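Local structure of UDP-N-acetylglucosamine 2-epimerase (Methanocaldococcus jannaschii, 4NES) at residues Leu120-Phe123 and Glu129-Asn132; Asn97-Gly102 and Val134-Ile139; Ile149-Leu154 and Asn162-Val167. The protein probably catalyses the reversible epimerisation at C-2 that interconverts UDP-N-acetylglucosamine and UDP-N-acetylmannosamine, the activated donor of ManNAc residues. All coordinates share one frame; numbering follows the deposited sequence.

Contact 1 of 3, residues Leu120-Phe123 and Glu129-Asn132; sequences LRSF and EEIN. With UD1 (uridine-diphosphate-N-acetylglucosamine), chain B.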
loop_
_atom_site.group_PDB
_atom_site.type_symbol
_atom_site.label_atom_id
_atom_site.label_comp_id
_atom_site.label_asym_id
_atom_site.label_seq_id
_atom_site.Cartn_x
_atom_site.Cartn_y
_atom_site.Cartn_z
ATOM N N LEU A 120 -8.278 8.503 -9.592
ATOM C CA LEU A 120 -8.132 9.945 -9.409
ATOM C C LEU A 120 -6.697 10.242 -8.960
ATOM O O LEU A 120 -6.134 9.520 -8.129
ATOM C CB LEU A 120 -9.124 10.481 -8.381
ATOM C CG LEU A 120 -10.593 10.612 -8.793
ATOM C CD1 LEU A 120 -11.201 9.289 -9.164
ATOM C CD2 LEU A 120 -11.381 11.252 -7.656
ATOM N N ARG A 121 -6.092 11.284 -9.525
ATOM C CA ARG A 121 -4.728 11.660 -9.145
ATOM C C ARG A 121 -4.573 13.170 -9.036
ATOM O O ARG A 121 -4.930 13.904 -9.960
ATOM C CB ARG A 121 -3.707 11.129 -10.162
ATOM C CG ARG A 121 -3.667 9.603 -10.333
ATOM C CD ARG A 121 -3.036 8.930 -9.114
ATOM N NE ARG A 121 -2.930 7.484 -9.290
ATOM C CZ ARG A 121 -3.850 6.607 -8.900
ATOM N NH1 ARG A 121 -4.965 7.013 -8.300
ATOM N NH2 ARG A 121 -3.648 5.311 -9.113
ATOM N N SER A 122 -4.021 13.618 -7.915
ATOM C CA SER A 122 -3.584 15.005 -7.763
ATOM C C SER A 122 -2.097 15.121 -8.095
ATOM O O SER A 122 -1.600 16.217 -8.364
ATOM C CB SER A 122 -3.800 15.463 -6.327
ATOM O OG SER A 122 -2.887 14.790 -5.475
ATOM N N PHE A 123 -1.391 13.990 -8.051
ATOM C CA PHE A 123 0.068 13.932 -8.222
ATOM C C PHE A 123 0.813 14.709 -7.146
ATOM O O PHE A 123 1.956 15.135 -7.331
ATOM C CB PHE A 123 0.476 14.339 -9.640
ATOM C CG PHE A 123 -0.191 13.515 -10.697
ATOM C CD1 PHE A 123 0.129 12.174 -10.849
ATOM C CD2 PHE A 123 -1.164 14.065 -11.509
ATOM C CE1 PHE A 123 -0.501 11.404 -11.812
ATOM C CE2 PHE A 123 -1.802 13.300 -12.475
ATOM C CZ PHE A 123 -1.459 11.966 -12.626
ATOM N N GLU A 129 -4.334 11.219 1.168
ATOM C CA GLU A 129 -5.369 10.702 0.277
ATOM C C GLU A 129 -4.781 10.152 -1.007
ATOM O O GLU A 129 -5.247 9.128 -1.504
ATOM C CB GLU A 129 -6.396 11.786 -0.061
ATOM C CG GLU A 129 -7.323 12.152 1.089
ATOM C CD GLU A 129 -6.700 13.118 2.090
ATOM O OE1 GLU A 129 -5.552 13.591 1.899
ATOM O OE2 GLU A 129 -7.379 13.400 3.100
ATOM N N GLU A 130 -3.760 10.822 -1.545
ATOM C CA GLU A 130 -3.137 10.368 -2.780
ATOM C C GLU A 130 -2.436 9.035 -2.534
ATOM O O GLU A 130 -2.545 8.116 -3.346
ATOM C CB GLU A 130 -2.168 11.437 -3.326
ATOM C CG GLU A 130 -1.517 11.120 -4.686
ATOM C CD GLU A 130 -2.384 11.432 -5.902
ATOM O OE1 GLU A 130 -3.592 11.689 -5.757
ATOM O OE2 GLU A 130 -1.855 11.419 -7.035
ATOM N N ILE A 131 -1.743 8.917 -1.403
ATOM C CA ILE A 131 -1.109 7.650 -1.028
ATOM C C ILE A 131 -2.153 6.550 -0.943
ATOM O O ILE A 131 -1.996 5.490 -1.546
ATOM C CB ILE A 131 -0.349 7.757 0.308
ATOM C CG1 ILE A 131 0.906 8.622 0.134
ATOM C CG2 ILE A 131 0.046 6.379 0.812
ATOM C CD1 ILE A 131 1.496 9.125 1.443
ATOM N N ASN A 132 -3.245 6.819 -0.229
ATOM C CA ASN A 132 -4.282 5.816 -0.033
ATOM C C ASN A 132 -4.867 5.345 -1.353
ATOM O O ASN A 132 -5.071 4.151 -1.576
ATOM C CB ASN A 132 -5.402 6.359 0.851
ATOM C CG ASN A 132 -4.987 6.505 2.299
ATOM O OD1 ASN A 132 -4.018 5.881 2.742
ATOM N ND2 ASN A 132 -5.715 7.338 3.051
HETATM C "C1'" UD1 B . -10.900 12.048 6.876
HETATM C "C2'" UD1 B . -10.169 11.600 5.648
HETATM C "C3'" UD1 B . -10.324 12.549 4.560
HETATM C "C4'" UD1 B . -11.725 12.874 4.266
HETATM C "C5'" UD1 B . -12.458 13.250 5.528
HETATM C "C6'" UD1 B . -13.918 13.393 5.318
HETATM C "C7'" UD1 B . -8.073 10.210 6.158
HETATM C "C8'" UD1 B . -6.601 10.231 6.442
HETATM N "N2'" UD1 B . -8.718 11.486 5.945
HETATM O "O1'" UD1 B . -10.350 13.237 7.317
HETATM O "O3'" UD1 B . -9.691 12.026 3.378
HETATM O "O4'" UD1 B . -11.814 13.939 3.334
HETATM O "O5'" UD1 B . -12.299 12.247 6.526
HETATM O "O6'" UD1 B . -14.528 14.331 6.124
HETATM O "O7'" UD1 B . -8.696 9.146 6.117
HETATM N N1 UD1 B . -13.300 14.220 14.343
HETATM C C2 UD1 B . -14.362 14.332 15.143
HETATM N N3 UD1 B . -15.435 13.566 14.953
HETATM C C4 UD1 B . -15.473 12.658 13.969
HETATM C C5 UD1 B . -14.387 12.516 13.116
HETATM C C6 UD1 B . -13.284 13.329 13.322
HETATM O O2 UD1 B . -14.370 15.142 16.049
HETATM O O4 UD1 B . -16.582 11.882 13.793
HETATM C C1B UD1 B . -12.105 15.075 14.528
HETATM C C2B UD1 B . -11.131 14.567 15.513
HETATM O "O2'" UD1 B . -10.542 15.648 16.193
HETATM C C3B UD1 B . -10.144 13.904 14.692
HETATM C C4B UD1 B . -10.086 14.789 13.502
HETATM O O4B UD1 B . -11.407 15.249 13.292
HETATM O O3B UD1 B . -8.889 13.733 15.304
HETATM C C5B UD1 B . -9.611 14.086 12.281
HETATM O O5B UD1 B . -10.292 12.897 11.972
HETATM P PA UD1 B . -9.740 11.937 10.884
HETATM O O1A UD1 B . -8.376 11.476 11.297
HETATM O O2A UD1 B . -10.700 10.804 10.717
HETATM O O3A UD1 B . -9.540 12.744 9.559
HETATM P PB UD1 B . -10.531 13.738 8.802
HETATM O O1B UD1 B . -9.942 15.109 8.880
HETATM O O2B UD1 B . -11.944 13.576 9.291
#

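Contact 2 of 3, residues Asn97-Gly102 and Val134-Ile139; sequences NTVLAG and VLTDHI. With UD1 (uridine-diphosphate-N-acetylglucosamine), chain B.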
loop_
_atom_site.group_PDB
_atom_site.type_symbol
_atom_site.label_atom_id
_atom_site.label_comp_id
_atom_site.label_asym_id
_atom_site.label_seq_id
_atom_site.Cartn_x
_atom_site.Cartn_y
_atom_site.Cartn_z
ATOM N N ASN A 97 -8.235 6.513 5.115
ATOM C CA ASN A 97 -7.483 5.422 5.735
ATOM C C ASN A 97 -8.300 4.130 5.816
ATOM O O ASN A 97 -7.746 3.040 5.710
ATOM C CB ASN A 97 -6.958 5.811 7.117
ATOM C CG ASN A 97 -5.785 6.762 7.047
ATOM O OD1 ASN A 97 -5.229 7.017 5.977
ATOM N ND2 ASN A 97 -5.390 7.289 8.203
ATOM N N THR A 98 -9.614 4.262 5.985
ATOM C CA THR A 98 -10.496 3.108 5.988
ATOM C C THR A 98 -10.403 2.334 4.674
ATOM O O THR A 98 -10.361 1.100 4.676
ATOM C CB THR A 98 -11.944 3.539 6.241
ATOM O OG1 THR A 98 -12.074 3.945 7.612
ATOM C CG2 THR A 98 -12.896 2.391 5.958
ATOM N N VAL A 99 -10.350 3.057 3.556
ATOM C CA VAL A 99 -10.264 2.439 2.235
ATOM C C VAL A 99 -8.982 1.621 2.102
ATOM O O VAL A 99 -9.006 0.460 1.684
ATOM C CB VAL A 99 -10.305 3.509 1.131
ATOM C CG1 VAL A 99 -9.997 2.906 -0.235
ATOM C CG2 VAL A 99 -11.651 4.202 1.140
ATOM N N LEU A 100 -7.858 2.233 2.449
ATOM C CA LEU A 100 -6.582 1.540 2.354
ATOM C C LEU A 100 -6.556 0.309 3.250
ATOM O O LEU A 100 -6.131 -0.759 2.825
ATOM C CB LEU A 100 -5.431 2.473 2.716
ATOM C CG LEU A 100 -4.061 1.794 2.745
ATOM C CD1 LEU A 100 -3.696 1.290 1.358
ATOM C CD2 LEU A 100 -2.977 2.745 3.281
ATOM N N ALA A 101 -7.038 0.444 4.482
ATOM C CA ALA A 101 -6.989 -0.672 5.423
ATOM C C ALA A 101 -7.853 -1.824 4.918
ATOM O O ALA A 101 -7.440 -2.982 4.948
ATOM C CB ALA A 101 -7.424 -0.232 6.808
ATOM N N GLY A 102 -9.055 -1.504 4.448
ATOM C CA GLY A 102 -9.928 -2.540 3.927
ATOM C C GLY A 102 -9.304 -3.275 2.758
ATOM O O GLY A 102 -9.361 -4.510 2.690
ATOM N N VAL A 134 -3.617 5.640 -4.530
ATOM C CA VAL A 134 -2.639 4.969 -5.385
ATOM C C VAL A 134 -2.422 3.529 -4.915
ATOM O O VAL A 134 -2.500 2.592 -5.714
ATOM C CB VAL A 134 -1.296 5.723 -5.431
ATOM C CG1 VAL A 134 -0.222 4.880 -6.130
ATOM C CG2 VAL A 134 -1.442 7.063 -6.136
ATOM N N LEU A 135 -2.193 3.347 -3.621
ATOM C CA LEU A 135 -1.948 2.008 -3.098
ATOM C C LEU A 135 -3.156 1.101 -3.302
ATOM O O LEU A 135 -3.034 -0.038 -3.759
ATOM C CB LEU A 135 -1.571 2.071 -1.618
ATOM C CG LEU A 135 -0.255 2.795 -1.329
ATOM C CD1 LEU A 135 0.089 2.660 0.141
ATOM C CD2 LEU A 135 0.879 2.264 -2.185
ATOM N N THR A 136 -4.342 1.628 -3.004
ATOM C CA THR A 136 -5.563 0.854 -3.166
ATOM C C THR A 136 -5.760 0.442 -4.621
ATOM O O THR A 136 -6.120 -0.713 -4.899
ATOM C CB THR A 136 -6.780 1.645 -2.672
ATOM O OG1 THR A 136 -6.654 1.871 -1.262
ATOM C CG2 THR A 136 -8.055 0.871 -2.926
ATOM N N ASP A 137 -5.526 1.371 -5.547
ATOM C CA ASP A 137 -5.696 1.055 -6.967
ATOM C C ASP A 137 -4.806 -0.120 -7.370
ATOM O O ASP A 137 -5.209 -0.957 -8.171
ATOM C CB ASP A 137 -5.405 2.279 -7.856
ATOM C CG ASP A 137 -6.530 3.305 -7.847
ATOM O OD1 ASP A 137 -7.665 2.944 -7.492
ATOM O OD2 ASP A 137 -6.265 4.468 -8.221
ATOM N N HIS A 138 -3.604 -0.199 -6.805
ATOM C CA HIS A 138 -2.684 -1.244 -7.202
ATOM C C HIS A 138 -2.943 -2.605 -6.580
ATOM O O HIS A 138 -2.280 -3.575 -6.934
ATOM C CB HIS A 138 -1.245 -0.791 -6.980
ATOM C CG HIS A 138 -0.781 0.165 -8.015
ATOM N ND1 HIS A 138 -0.153 -0.236 -9.169
ATOM C CD2 HIS A 138 -0.916 1.515 -8.110
ATOM C CE1 HIS A 138 0.107 0.821 -9.925
ATOM N NE2 HIS A 138 -0.352 1.895 -9.296
ATOM N N ILE A 139 -3.908 -2.688 -5.669
ATOM C CA ILE A 139 -4.318 -3.999 -5.162
ATOM C C ILE A 139 -5.787 -4.308 -5.445
ATOM O O ILE A 139 -6.350 -5.250 -4.881
ATOM C CB ILE A 139 -3.998 -4.181 -3.663
ATOM C CG1 ILE A 139 -4.443 -2.958 -2.872
ATOM C CG2 ILE A 139 -2.508 -4.459 -3.464
ATOM C CD1 ILE A 139 -4.214 -3.088 -1.382
HETATM C "C1'" UD1 B . -10.900 12.048 6.876
HETATM C "C2'" UD1 B . -10.169 11.600 5.648
HETATM C "C3'" UD1 B . -10.324 12.549 4.560
HETATM C "C4'" UD1 B . -11.725 12.874 4.266
HETATM C "C5'" UD1 B . -12.458 13.250 5.528
HETATM C "C6'" UD1 B . -13.918 13.393 5.318
HETATM C "C7'" UD1 B . -8.073 10.210 6.158
HETATM C "C8'" UD1 B . -6.601 10.231 6.442
HETATM N "N2'" UD1 B . -8.718 11.486 5.945
HETATM O "O1'" UD1 B . -10.350 13.237 7.317
HETATM O "O3'" UD1 B . -9.691 12.026 3.378
HETATM O "O4'" UD1 B . -11.814 13.939 3.334
HETATM O "O5'" UD1 B . -12.299 12.247 6.526
HETATM O "O6'" UD1 B . -14.528 14.331 6.124
HETATM O "O7'" UD1 B . -8.696 9.146 6.117
HETATM N N1 UD1 B . -13.300 14.220 14.343
HETATM C C2 UD1 B . -14.362 14.332 15.143
HETATM N N3 UD1 B . -15.435 13.566 14.953
HETATM C C4 UD1 B . -15.473 12.658 13.969
HETATM C C5 UD1 B . -14.387 12.516 13.116
HETATM C C6 UD1 B . -13.284 13.329 13.322
HETATM O O2 UD1 B . -14.370 15.142 16.049
HETATM O O4 UD1 B . -16.582 11.882 13.793
HETATM C C1B UD1 B . -12.105 15.075 14.528
HETATM C C2B UD1 B . -11.131 14.567 15.513
HETATM O "O2'" UD1 B . -10.542 15.648 16.193
HETATM C C3B UD1 B . -10.144 13.904 14.692
HETATM C C4B UD1 B . -10.086 14.789 13.502
HETATM O O4B UD1 B . -11.407 15.249 13.292
HETATM O O3B UD1 B . -8.889 13.733 15.304
HETATM C C5B UD1 B . -9.611 14.086 12.281
HETATM O O5B UD1 B . -10.292 12.897 11.972
HETATM P PA UD1 B . -9.740 11.937 10.884
HETATM O O1A UD1 B . -8.376 11.476 11.297
HETATM O O2A UD1 B . -10.700 10.804 10.717
HETATM O O3A UD1 B . -9.540 12.744 9.559
HETATM P PB UD1 B . -10.531 13.738 8.802
HETATM O O1B UD1 B . -9.942 15.109 8.880
HETATM O O2B UD1 B . -11.944 13.576 9.291
#

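Contact 3 of 3, residues Ile149-Leu154 and Asn162-Val167; sequences IAKNNL and NKIFVV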
loop_
_atom_site.group_PDB
_atom_site.type_symbol
_atom_site.label_atom_id
_atom_site.label_comp_id
_atom_site.label_asym_id
_atom_site.label_seq_id
_atom_site.Cartn_x
_atom_site.Cartn_y
_atom_site.Cartn_z
ATOM N N ILE A 149 -10.083 10.274 -17.968
ATOM C CA ILE A 149 -8.843 10.772 -17.359
ATOM C C ILE A 149 -8.347 9.813 -16.278
ATOM O O ILE A 149 -7.170 9.450 -16.238
ATOM C CB ILE A 149 -9.024 12.175 -16.748
ATOM C CG1 ILE A 149 -9.205 13.210 -17.862
ATOM C CG2 ILE A 149 -7.845 12.529 -15.849
ATOM C CD1 ILE A 149 -8.110 13.182 -18.899
ATOM N N ALA A 150 -9.258 9.387 -15.412
ATOM C CA ALA A 150 -8.934 8.444 -14.353
ATOM C C ALA A 150 -8.482 7.105 -14.931
ATOM O O ALA A 150 -7.502 6.515 -14.461
ATOM C CB ALA A 150 -10.128 8.265 -13.425
ATOM N N LYS A 151 -9.176 6.614 -15.959
ATOM C CA LYS A 151 -8.752 5.377 -16.619
ATOM C C LYS A 151 -7.339 5.515 -17.170
ATOM O O LYS A 151 -6.504 4.627 -17.002
ATOM C CB LYS A 151 -9.715 4.984 -17.739
ATOM C CG LYS A 151 -9.156 3.873 -18.615
ATOM C CD LYS A 151 -10.215 3.280 -19.511
ATOM C CE LYS A 151 -9.619 2.181 -20.393
ATOM N NZ LYS A 151 -10.663 1.541 -21.251
ATOM N N ASN A 152 -7.065 6.637 -17.818
ATOM C CA ASN A 152 -5.738 6.857 -18.378
ATOM C C ASN A 152 -4.658 6.943 -17.300
ATOM O O ASN A 152 -3.539 6.457 -17.501
ATOM C CB ASN A 152 -5.736 8.077 -19.300
ATOM C CG ASN A 152 -6.447 7.806 -20.608
ATOM O OD1 ASN A 152 -6.522 6.664 -21.054
ATOM N ND2 ASN A 152 -6.968 8.852 -21.230
ATOM N N ASN A 153 -4.988 7.541 -16.159
ATOM C CA ASN A 153 -4.081 7.530 -15.008
ATOM C C ASN A 153 -3.709 6.111 -14.600
ATOM O O ASN A 153 -2.532 5.808 -14.337
ATOM C CB ASN A 153 -4.712 8.246 -13.814
ATOM C CG ASN A 153 -4.761 9.739 -13.990
ATOM O OD1 ASN A 153 -4.058 10.311 -14.835
ATOM N ND2 ASN A 153 -5.572 10.393 -13.175
ATOM N N LEU A 154 -4.707 5.237 -14.542
ATOM C CA LEU A 154 -4.480 3.853 -14.171
ATOM C C LEU A 154 -3.636 3.115 -15.210
ATOM O O LEU A 154 -2.710 2.381 -14.855
ATOM C CB LEU A 154 -5.818 3.144 -13.974
ATOM C CG LEU A 154 -6.620 3.721 -12.809
ATOM C CD1 LEU A 154 -8.073 3.309 -12.868
ATOM C CD2 LEU A 154 -6.009 3.279 -11.484
ATOM N N ASN A 162 -8.363 -4.678 -18.479
ATOM C CA ASN A 162 -9.571 -5.461 -18.213
ATOM C C ASN A 162 -10.101 -5.337 -16.784
ATOM O O ASN A 162 -11.218 -5.777 -16.494
ATOM C CB ASN A 162 -9.428 -6.930 -18.649
ATOM C CG ASN A 162 -8.373 -7.686 -17.868
ATOM O OD1 ASN A 162 -7.742 -7.154 -16.956
ATOM N ND2 ASN A 162 -8.183 -8.954 -18.222
ATOM N N LYS A 163 -9.314 -4.713 -15.910
ATOM C CA LYS A 163 -9.732 -4.431 -14.541
ATOM C C LYS A 163 -10.475 -3.100 -14.416
ATOM O O LYS A 163 -11.082 -2.821 -13.380
ATOM C CB LYS A 163 -8.517 -4.351 -13.622
ATOM C CG LYS A 163 -7.774 -5.647 -13.330
ATOM C CD LYS A 163 -6.670 -5.347 -12.318
ATOM C CE LYS A 163 -6.130 -6.593 -11.642
ATOM N NZ LYS A 163 -5.557 -7.571 -12.601
ATOM N N ILE A 164 -10.398 -2.277 -15.455
ATOM C CA ILE A 164 -10.865 -0.892 -15.384
ATOM C C ILE A 164 -12.205 -0.704 -16.083
ATOM O O ILE A 164 -12.377 -1.106 -17.236
ATOM C CB ILE A 164 -9.843 0.067 -16.026
ATOM C CG1 ILE A 164 -8.451 -0.161 -15.443
ATOM C CG2 ILE A 164 -10.262 1.519 -15.811
ATOM C CD1 ILE A 164 -7.371 0.555 -16.233
ATOM N N PHE A 165 -13.146 -0.089 -15.374
ATOM C CA PHE A 165 -14.466 0.216 -15.911
ATOM C C PHE A 165 -14.744 1.683 -15.671
ATOM O O PHE A 165 -14.723 2.128 -14.522
ATOM C CB PHE A 165 -15.527 -0.632 -15.199
ATOM C CG PHE A 165 -15.289 -2.106 -15.312
ATOM C CD1 PHE A 165 -14.447 -2.766 -14.422
ATOM C CD2 PHE A 165 -15.887 -2.830 -16.329
ATOM C CE1 PHE A 165 -14.220 -4.142 -14.550
ATOM C CE2 PHE A 165 -15.671 -4.196 -16.456
ATOM C CZ PHE A 165 -14.841 -4.845 -15.571
ATOM N N VAL A 166 -14.997 2.444 -16.737
ATOM C CA VAL A 166 -15.355 3.851 -16.587
ATOM C C VAL A 166 -16.862 3.920 -16.437
ATOM O O VAL A 166 -17.602 3.710 -17.403
ATOM C CB VAL A 166 -14.900 4.679 -17.793
ATOM C CG1 VAL A 166 -15.282 6.144 -17.594
ATOM C CG2 VAL A 166 -13.388 4.535 -17.992
ATOM N N VAL A 167 -17.309 4.178 -15.212
ATOM C CA VAL A 167 -18.724 4.052 -14.867
ATOM C C VAL A 167 -19.383 5.361 -14.449
ATOM O O VAL A 167 -20.584 5.389 -14.176
ATOM C CB VAL A 167 -18.951 3.014 -13.736
ATOM C CG1 VAL A 167 -18.518 1.611 -14.164
ATOM C CG2 VAL A 167 -18.236 3.435 -12.445
#

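Contact 1 of 3, residues Leu120-Phe123 and Glu129-Asn132
Two successive backbone amides of the loop 120-123, those of Ser122 and Phe123, are gripped by the carboxylate of Glu130 on helix 128-138. Ser122 N reaches Glu130 OE1 at 2.9 Å in an almost straight bond (176°), on the syn side but tilted out of the carboxylate plane. Phe123 N donates to Glu130 OE2 at 2.8 Å, from well above that plane. Ser122 OG adds a weak bond to Glu130 OE1 at 3.2 Å; its stronger partner is Asp124 N. With CG anti to the backbone N (chi1 -176°) and a bend at chi2, the Glu130 carboxylate is carried across to the loop.

Among the charged groups, Arg133 forms a salt bridge with Glu130 OE1. Arg121 meets Glu130 OE2 through its aliphatic CD at 3.5 Å, with the guanidinium and carboxylate planes 84° apart. That guanidinium is instead paired with Glu157 and Asp137, and its NH1 turns back to Leu120 O at 2.8 Å. In the apolar part, Arg121 CB lies over one face of the Phe123 ring, near its rim.

An alanine in place of Glu130 would probably leave the two amides without their acceptors and Arg133 without this mate, setting the loop free to shift.

One residue earlier, Glu129 OE2 accepts the O3' hydroxyl of UD1 at 2.7 Å and pairs with Arg208. Consecutive acidic residues thus divide their work between substrate sugar and loop.

Contact 2 of 3, residues Asn97-Gly102 and Val134-Ile139
Thr136 OG1 is hydrogen-bonded to Asn132 O one turn earlier in its own helix, while Val99 and Leu100 contribute only packing around it. The two helices, 97-108 and 128-138, are consecutive in the Rossmann-like N-terminal half of a GT-B fold, where strand 112-116 links them along the chain. Their short segments run in the same general direction, 9.2 Å apart at an angle of 29°.

The hydroxyl oxygen meets Val99 CG1 at 3.6 Å and, at the same distance, Leu100 CA, so a small polar side chain sits directly against the neighbouring backbone. Val99 and Thr136 cross at about a right angle, and both also touch His115 of the strand. In Leu100 a chi1 of 176° swings CG away from the amide nitrogen, and CD1 comes to rest on Leu135 CB at 3.7 Å. Beyond this pair lies the dimer interface: Leu100 packs on Leu104, and Leu135 on Leu135, of the second subunit.

The start of helix 97-108 also faces the substrate, with Asn97 CG 3.6 Å from the acetyl methyl C8' of UD1. There Asn97 N donates to UD1 O7' at 2.9 Å, the N-H pointing almost straight (164°) at the acetyl oxygen.

Contact 3 of 3, residues Ile149-Leu154 and Asn162-Val167
Lys151 lays the aliphatic part of its side chain across Ile164 and Val166, the two strand residues whose side chains face helix 148-156. This is the packing inside a beta-alpha-beta crossover: strand 142-145 leads into helix 148-156, which carries the chain back, and strand 164-166 then runs parallel to the first as the outermost strand on this side of the sheet in the Rossmann-like N-terminal half. As expected for such a unit, helix and strand segments run nearly opposite ways (166°), with their axes 8.8 Å apart.

The lysine chain leaves its backbone on the side away from the amide nitrogen (chi1 169°), stays extended from there on, and passes at about a right angle to Val166. Val166 CG2 therefore meets it at two places, Lys151 CB and Lys151 CD, each at 3.7 Å. The approach to Ile164 is more slanted, with Lys151 CG lying 3.8 Å from Ile164 CG2. The charged end runs on past these methyl groups to a salt bridge between Lys151 NZ and Glu161, so one side chain serves both the apolar layer and a polar partner.

Ile164 is shared by two helix residues one turn apart. Its CG2 lies mainly against Lys151, while the CG1 branch sends CD1 toward Leu154. Leu154 and Leu143 of the neighbouring strand also touch, which carries the apolar layer on between helix and sheet. On the strand's other face Phe165, pointing away from helix 148-156, packs on Ile360 of helix 353-363, so the edge strand lies between two helices. No hydrogen bond joins the two segments; at the buried end the contact comes down to Ile164 CD1 against Leu154 CB at 3.8 Å.

All three contacts lie in the N-terminal half of the chain, around its seven-stranded parallel sheet. Contacts 1 and 2 share helix 128-138 and have centres about 11 Å apart; in sequence, contact 1 falls between the two segments of contact 2. Arg121 with Asp137, and probably Asn132 with Asn97, tie them together, and both touch UD1 and the second subunit. Contact 3 follows later in the chain, its centre about 15 Å from that of contact 1 and about 16 Å from that of contact 2, meeting them through Asn153 and Leu154. The contacts thus link the outermost strand, through helix 148-156 and the loop 120-123, with the helix that reaches the substrate and the second subunit.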